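Local coordinates for protein geranylgeranyl pyrophosphate synthase (Corynebacterium glutamicum, PDB 3LK5) that probably builds isoprenoid diphosphates by prenyl transfer, as a magnesium-dependent member of the FPP/GGPP synthase family, at residues 175-178 with 179-183; 156-159 with 160-163. One frame throughout, in Å; residues are numbered along the deposited sequence.

How the contacts relate
Contact 2 (156-159 with 160-163) lies on helix 144-164 and contact 1 (175-178 with 179-183) on helix 170-199, the next helix in the chain; their centres are about 14 Å apart. The two helices meet through the indole of Trp180, whose NE1 lies 2.8 Å from Glu160 OE1, a probable hydrogen bond, while its CD2 packs 3.5 Å from Leu163 CD2. Both contacts also face the second subunit. Contact 1 lies away from the magnesium site; contact 2 comes closer, the side chain of Leu156 being about 11 Å from that of Asp108, which binds magnesium in this protein although no metal is bound to this chain here.

Contact 1 of 2, residues 175-178 with 179-183; sequences RTRD and AWRGM
Thr176 O takes the backbone N-H of Trp180 at 2.9 Å, and CB of Trp180 rests against the same oxygen; one residue earlier, a water links the carbonyl O of Arg175, to which it donates, with the backbone N of Ala179, from which it accepts. The Thr176 hydroxyl turns back to Leu173 O. Arg177 O accepts from Arg181 N at 2.7 Å and also lies over the centre of one face of the Arg181 guanidinium. The Arg177 chain, bent at both chi2 (-56°) and chi3, brings NH1 obliquely to within 3.8 Å of Trp180 CD1. Its guanidinium stands 73° from that of Arg181, with Arg177 NE 4.1 Å from Arg181 NH2. The all-alpha isoprenoid synthase fold puts this face of helix 170-199 at the dimer interface, where Asp165 of the second subunit takes both arginines in salt bridges, its OD1 to Arg177 NE and its OD2 to Arg181 NE, so the two guanidinium groups share one carboxylate. Asp178 runs alongside Arg181, pointing the same way, in an i to i+3 salt bridge: NH1 of Arg181 meets the anti side of Asp178 OD1 at 3.1 Å, 18° out of the carboxylate plane. A second water, in the plane of the Arg181 guanidinium at its edge, accepts from NH2 at 2.6 Å and donates to Asp178 OD1, closing a bridge beside the direct bond. The carbonyl O of Asp178 receives Gly182 N at 2.9 Å.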
ATOM      1  N   ARG A 175     -12.308 -12.787 -12.649  1.00 24.80           N
ATOM      2  CA  ARG A 175     -11.764 -12.464 -13.969  1.00 24.72           C
ATOM      3  C   ARG A 175     -10.780 -11.292 -13.886  1.00 23.53           C
ATOM      4  O   ARG A 175      -9.879 -11.218 -14.711  1.00 25.09           O
ATOM      5  CB  ARG A 175     -12.878 -12.126 -14.993  1.00 25.85           C
ATOM      6  CG  ARG A 175     -13.650 -13.377 -15.518  1.00 26.58           C
ATOM      7  CD  ARG A 175     -14.508 -13.054 -16.783  1.00 26.10           C
ATOM      8  NE  ARG A 175     -15.484 -11.996 -16.523  1.00 25.81           N
ATOM      9  CZ  ARG A 175     -16.718 -12.214 -16.057  1.00 28.07           C
ATOM     10  NH1 ARG A 175     -17.558 -11.187 -15.852  1.00 26.26           N
ATOM     11  NH2 ARG A 175     -17.127 -13.458 -15.795  1.00 25.99           N
ATOM     12  N   THR A 176     -10.970 -10.404 -12.914  1.00 23.65           N
ATOM     13  CA  THR A 176     -10.085  -9.229 -12.741  1.00 23.21           C
ATOM     14  C   THR A 176      -8.654  -9.604 -12.324  1.00 23.07           C
ATOM     15  O   THR A 176      -7.759  -8.779 -12.476  1.00 22.52           O
ATOM     16  CB  THR A 176     -10.595  -8.177 -11.716  1.00 22.81           C
ATOM     17  OG1 THR A 176     -10.584  -8.708 -10.370  1.00 25.67           O
ATOM     18  CG2 THR A 176     -12.010  -7.658 -12.075  1.00 26.17           C
ATOM     19  N   ARG A 177      -8.426 -10.827 -11.850  1.00 22.74           N
ATOM     20  CA  ARG A 177      -7.138 -11.110 -11.172  1.00 22.32           C
ATOM     21  C   ARG A 177      -5.911 -10.830 -12.054  1.00 21.40           C
ATOM     22  O   ARG A 177      -4.991 -10.117 -11.634  1.00 21.42           O
ATOM     23  CB  ARG A 177      -7.085 -12.556 -10.637  1.00 21.52           C
ATOM     24  CG  ARG A 177      -8.031 -12.896  -9.448  1.00 23.88           C
ATOM     25  CD  ARG A 177      -7.786 -11.950  -8.280  1.00 24.14           C
ATOM     26  NE  ARG A 177      -6.364 -11.913  -7.863  1.00 24.36           N
ATOM     27  CZ  ARG A 177      -5.814 -10.840  -7.306  1.00 23.11           C
ATOM     28  NH1 ARG A 177      -6.555  -9.727  -7.148  1.00 24.43           N
ATOM     29  NH2 ARG A 177      -4.522 -10.862  -6.947  1.00 24.13           N
ATOM     30  N   ASP A 178      -5.901 -11.359 -13.292  1.00 21.12           N
ATOM     31  CA  ASP A 178      -4.686 -11.242 -14.127  1.00 23.16           C
ATOM     32  C   ASP A 178      -4.308  -9.772 -14.343  1.00 21.65           C
ATOM     33  O   ASP A 178      -3.139  -9.376 -14.167  1.00 21.07           O
ATOM     34  CB  ASP A 178      -4.835 -11.969 -15.483  1.00 26.30           C
ATOM     35  CG  ASP A 178      -4.848 -13.497 -15.341  1.00 39.26           C
ATOM     36  OD1 ASP A 178      -4.415 -14.020 -14.294  1.00 28.40           O
ATOM     37  OD2 ASP A 178      -5.272 -14.208 -16.286  1.00 29.80           O
ATOM     38  N   ALA A 179      -5.283  -8.951 -14.726  1.00 21.60           N
ATOM     39  CA  ALA A 179      -4.994  -7.560 -14.984  1.00 22.30           C
ATOM     40  C   ALA A 179      -4.623  -6.821 -13.715  1.00 21.62           C
ATOM     41  O   ALA A 179      -3.698  -6.008 -13.715  1.00 21.30           O
ATOM     42  CB  ALA A 179      -6.213  -6.849 -15.658  1.00 22.56           C
ATOM     43  N   TRP A 180      -5.363  -7.079 -12.634  1.00 20.53           N
ATOM     44  CA  TRP A 180      -5.132  -6.323 -11.400  1.00 21.04           C
ATOM     45  C   TRP A 180      -3.840  -6.755 -10.701  1.00 19.80           C
ATOM     46  O   TRP A 180      -3.073  -5.883 -10.196  1.00 20.55           O
ATOM     47  CB  TRP A 180      -6.320  -6.570 -10.447  1.00 21.29           C
ATOM     48  CG  TRP A 180      -6.363  -5.708  -9.189  1.00 22.75           C
ATOM     49  CD1 TRP A 180      -5.982  -6.077  -7.932  1.00 22.28           C
ATOM     50  CD2 TRP A 180      -6.928  -4.395  -9.073  1.00 21.19           C
ATOM     51  NE1 TRP A 180      -6.252  -5.057  -7.032  1.00 22.07           N
ATOM     52  CE2 TRP A 180      -6.815  -4.009  -7.716  1.00 22.70           C
ATOM     53  CE3 TRP A 180      -7.527  -3.510 -10.001  1.00 23.58           C
ATOM     54  CZ2 TRP A 180      -7.294  -2.760  -7.228  1.00 22.13           C
ATOM     55  CZ3 TRP A 180      -8.019  -2.263  -9.534  1.00 21.92           C
ATOM     56  CH2 TRP A 180      -7.885  -1.901  -8.157  1.00 23.27           C
ATOM     57  N   ARG A 181      -3.590  -8.068 -10.665  1.00 19.94           N
ATOM     58  CA  ARG A 181      -2.304  -8.569 -10.116  1.00 20.54           C
ATOM     59  C   ARG A 181      -1.136  -8.002 -10.976  1.00 22.19           C
ATOM     60  O   ARG A 181      -0.170  -7.449 -10.429  1.00 22.58           O
ATOM     61  CB  ARG A 181      -2.274 -10.105 -10.137  1.00 21.80           C
ATOM     62  CG  ARG A 181      -0.975 -10.746  -9.540  1.00 25.76           C
ATOM     63  CD  ARG A 181      -0.828 -12.246 -10.043  1.00 24.50           C
ATOM     64  NE  ARG A 181      -2.085 -12.948  -9.795  1.00 28.64           N
ATOM     65  CZ  ARG A 181      -2.825 -13.497 -10.754  1.00 26.87           C
ATOM     66  NH1 ARG A 181      -2.412 -13.513 -12.035  1.00 27.65           N
ATOM     67  NH2 ARG A 181      -3.942 -14.063 -10.419  1.00 28.95           N
ATOM     68  N   GLY A 182      -1.277  -8.099 -12.306  1.00 22.12           N
ATOM     69  CA  GLY A 182      -0.197  -7.605 -13.227  1.00 22.03           C
ATOM     70  C   GLY A 182       0.067  -6.122 -13.006  1.00 23.19           C
ATOM     71  O   GLY A 182       1.203  -5.714 -12.748  1.00 25.19           O
HETATM   72  N   MSE A 183      -0.987  -5.304 -13.036  1.00 23.02           N
HETATM   73  CA  MSE A 183      -0.850  -3.874 -12.977  1.00 24.64           C
HETATM   74  C   MSE A 183      -0.091  -3.393 -11.747  1.00 23.60           C
HETATM   75  O   MSE A 183       0.788  -2.537 -11.853  1.00 23.27           O
HETATM   76  CB  MSE A 183      -2.239  -3.219 -12.939  1.00 28.03           C
HETATM   77  CG  MSE A 183      -2.153  -1.732 -12.841  1.00 29.37           C
HETATM   78 SE   MSE A 183      -4.017  -1.039 -12.829  1.00 41.03          SE
HETATM   79  CE  MSE A 183      -4.571  -1.803 -11.124  1.00 31.55           C
TER
HETATM   80  O   HOH W   1      -7.871  -9.830 -15.778  1.00 24.15           O
HETATM   81  O   HOH W   2      -5.429 -15.694 -11.787  1.00 44.31           O

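Contact 2 of 2, residues 156-159 with 160-163; sequences LVWA and EDML
Trp158 and Asp161, one helical turn apart, meet at the rim of the indole: OD2 of the carboxylate sits near the ring plane, 3.5 Å from CD1, with the two planes turned 41° from each other. Both belong to helix 144-164 of the all-alpha isoprenoid synthase fold, here buried between neighbouring helices and the second subunit. The bond to CB of Trp158 leads away from 160-163, but with CG anti to the carbonyl carbon (chi1 -77°) the CD1 edge is set beside Asp161, while the side chain also packs on Leu33 and Gln36 of helix 21-43 and meets Phe32 edge-to-face; NE1 bonds to Thr185 OG1 of the second subunit. The Asp161 carboxylate is held chiefly through its other oxygen, OD1, which forms a salt bridge with Arg184 NH1 of the second subunit and a further one with Arg177 there. These two positive charges probably stabilise the anionic form of this buried acid.

Leu156 and Glu160 run side by side and point the same way, Leu156 CD1 lying 4.2 Å from Glu160 OE2. A bend at chi2 (-84°) folds the glutamate chain close to the preceding turn, with CG only 3.2 Å from Leu156 O. Its buried carboxylate is satisfied within its own chain, OE1 by the indole N-H of Trp180 and OE2 by a salt bridge to Arg184 NE. Leu156 itself packs on Leu156 of the second subunit.

Met162, a selenomethionine with an extended chain, packs on Phe32 and Ala95. Helical bonds join the turns: Asp161 N to Val157 O at 2.9 Å and Leu163 N to Ala159 O at 3.1 Å, whereas Glu160 N to Leu156 O is weak at 3.3 Å. Trp158 O accepts Met162 N at 2.8 Å and also touches Met162 CB at 3.2 Å.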
ATOM      1  N   LEU A 156      -4.003   3.170  -1.009  1.00 22.67           N
ATOM      2  CA  LEU A 156      -3.784   1.863  -1.633  1.00 23.17           C
ATOM      3  C   LEU A 156      -4.719   0.784  -1.097  1.00 21.23           C
ATOM      4  O   LEU A 156      -5.258  -0.022  -1.887  1.00 20.15           O
ATOM      5  CB  LEU A 156      -2.285   1.461  -1.545  1.00 26.08           C
ATOM      6  CG  LEU A 156      -1.866   0.150  -2.215  1.00 28.76           C
ATOM      7  CD1 LEU A 156      -2.209   0.143  -3.741  1.00 28.49           C
ATOM      8  CD2 LEU A 156      -0.328   0.007  -2.028  1.00 29.29           C
ATOM      9  N   VAL A 157      -4.941   0.756   0.219  1.00 21.39           N
ATOM     10  CA  VAL A 157      -5.908  -0.188   0.786  1.00 21.25           C
ATOM     11  C   VAL A 157      -7.340   0.131   0.328  1.00 19.95           C
ATOM     12  O   VAL A 157      -8.118  -0.778   0.053  1.00 19.06           O
ATOM     13  CB  VAL A 157      -5.803  -0.417   2.366  1.00 24.43           C
ATOM     14  CG1 VAL A 157      -4.387  -0.889   2.747  1.00 24.42           C
ATOM     15  CG2 VAL A 157      -6.207   0.736   3.141  1.00 26.57           C
ATOM     16  N   TRP A 158      -7.639   1.400   0.158  1.00 17.31           N
ATOM     17  CA  TRP A 158      -8.992   1.751  -0.309  1.00 18.13           C
ATOM     18  C   TRP A 158      -9.202   1.448  -1.806  1.00 19.87           C
ATOM     19  O   TRP A 158     -10.333   1.203  -2.216  1.00 19.55           O
ATOM     20  CB  TRP A 158      -9.280   3.231  -0.010  1.00 19.61           C
ATOM     21  CG  TRP A 158      -9.609   3.406   1.464  1.00 21.37           C
ATOM     22  CD1 TRP A 158      -9.792   2.411   2.405  1.00 21.64           C
ATOM     23  CD2 TRP A 158      -9.845   4.646   2.132  1.00 20.99           C
ATOM     24  NE1 TRP A 158     -10.078   2.990   3.658  1.00 21.28           N
ATOM     25  CE2 TRP A 158     -10.136   4.354   3.486  1.00 23.62           C
ATOM     26  CE3 TRP A 158      -9.804   5.994   1.711  1.00 23.27           C
ATOM     27  CZ2 TRP A 158     -10.400   5.360   4.422  1.00 22.91           C
ATOM     28  CZ3 TRP A 158     -10.053   7.000   2.646  1.00 22.70           C
ATOM     29  CH2 TRP A 158     -10.355   6.673   3.982  1.00 24.40           C
ATOM     30  N   ALA A 159      -8.136   1.522  -2.606  1.00 19.56           N
ATOM     31  CA  ALA A 159      -8.245   1.047  -4.015  1.00 20.12           C
ATOM     32  C   ALA A 159      -8.733  -0.392  -4.012  1.00 20.05           C
ATOM     33  O   ALA A 159      -9.663  -0.774  -4.763  1.00 20.84           O
ATOM     34  CB  ALA A 159      -6.901   1.157  -4.769  1.00 19.56           C
ATOM     35  N   GLU A 160      -8.100  -1.222  -3.169  1.00 19.55           N
ATOM     36  CA  GLU A 160      -8.455  -2.638  -3.122  1.00 19.84           C
ATOM     37  C   GLU A 160      -9.883  -2.779  -2.626  1.00 20.57           C
ATOM     38  O   GLU A 160     -10.625  -3.573  -3.167  1.00 20.68           O
ATOM     39  CB  GLU A 160      -7.517  -3.450  -2.174  1.00 21.46           C
ATOM     40  CG  GLU A 160      -6.052  -3.097  -2.401  1.00 28.66           C
ATOM     41  CD  GLU A 160      -5.344  -3.850  -3.562  1.00 27.89           C
ATOM     42  OE1 GLU A 160      -6.085  -4.674  -4.257  1.00 27.25           O
ATOM     43  OE2 GLU A 160      -4.038  -3.626  -3.714  1.00 26.40           O
ATOM     44  N   ASP A 161     -10.234  -2.084  -1.532  1.00 19.70           N
ATOM     45  CA  ASP A 161     -11.615  -2.191  -0.979  1.00 20.48           C
ATOM     46  C   ASP A 161     -12.632  -1.759  -2.031  1.00 20.17           C
ATOM     47  O   ASP A 161     -13.707  -2.339  -2.126  1.00 19.50           O
ATOM     48  CB  ASP A 161     -11.781  -1.253   0.218  1.00 20.37           C
ATOM     49  CG  ASP A 161     -11.015  -1.743   1.466  1.00 26.12           C
ATOM     50  OD1 ASP A 161     -10.647  -2.936   1.566  1.00 21.23           O
ATOM     51  OD2 ASP A 161     -10.754  -0.909   2.335  1.00 22.34           O
HETATM   52  N   MSE A 162     -12.343  -0.674  -2.726  1.00 21.34           N
HETATM   53  CA  MSE A 162     -13.330  -0.124  -3.674  1.00 21.75           C
HETATM   54  C   MSE A 162     -13.615  -1.132  -4.766  1.00 21.71           C
HETATM   55  O   MSE A 162     -14.779  -1.289  -5.178  1.00 20.87           O
HETATM   56  CB  MSE A 162     -12.841   1.205  -4.280  1.00 23.10           C
HETATM   57  CG  MSE A 162     -13.957   1.907  -5.100  1.00 25.28           C
HETATM   58 SE   MSE A 162     -13.405   3.741  -5.444  1.00 31.08          SE
HETATM   59  CE  MSE A 162     -15.064   4.393  -6.410  1.00 24.66           C
ATOM     60  N   LEU A 163     -12.572  -1.842  -5.220  1.00 21.62           N
ATOM     61  CA  LEU A 163     -12.774  -2.965  -6.137  1.00 21.48           C
ATOM     62  C   LEU A 163     -13.532  -4.146  -5.479  1.00 21.29           C
ATOM     63  O   LEU A 163     -14.563  -4.613  -6.013  1.00 21.49           O
ATOM     64  CB  LEU A 163     -11.412  -3.456  -6.732  1.00 20.95           C
ATOM     65  CG  LEU A 163     -11.540  -4.682  -7.670  1.00 22.57           C
ATOM     66  CD1 LEU A 163     -12.371  -4.321  -8.939  1.00 21.93           C
ATOM     67  CD2 LEU A 163     -10.144  -5.236  -8.024  1.00 21.71           C
TER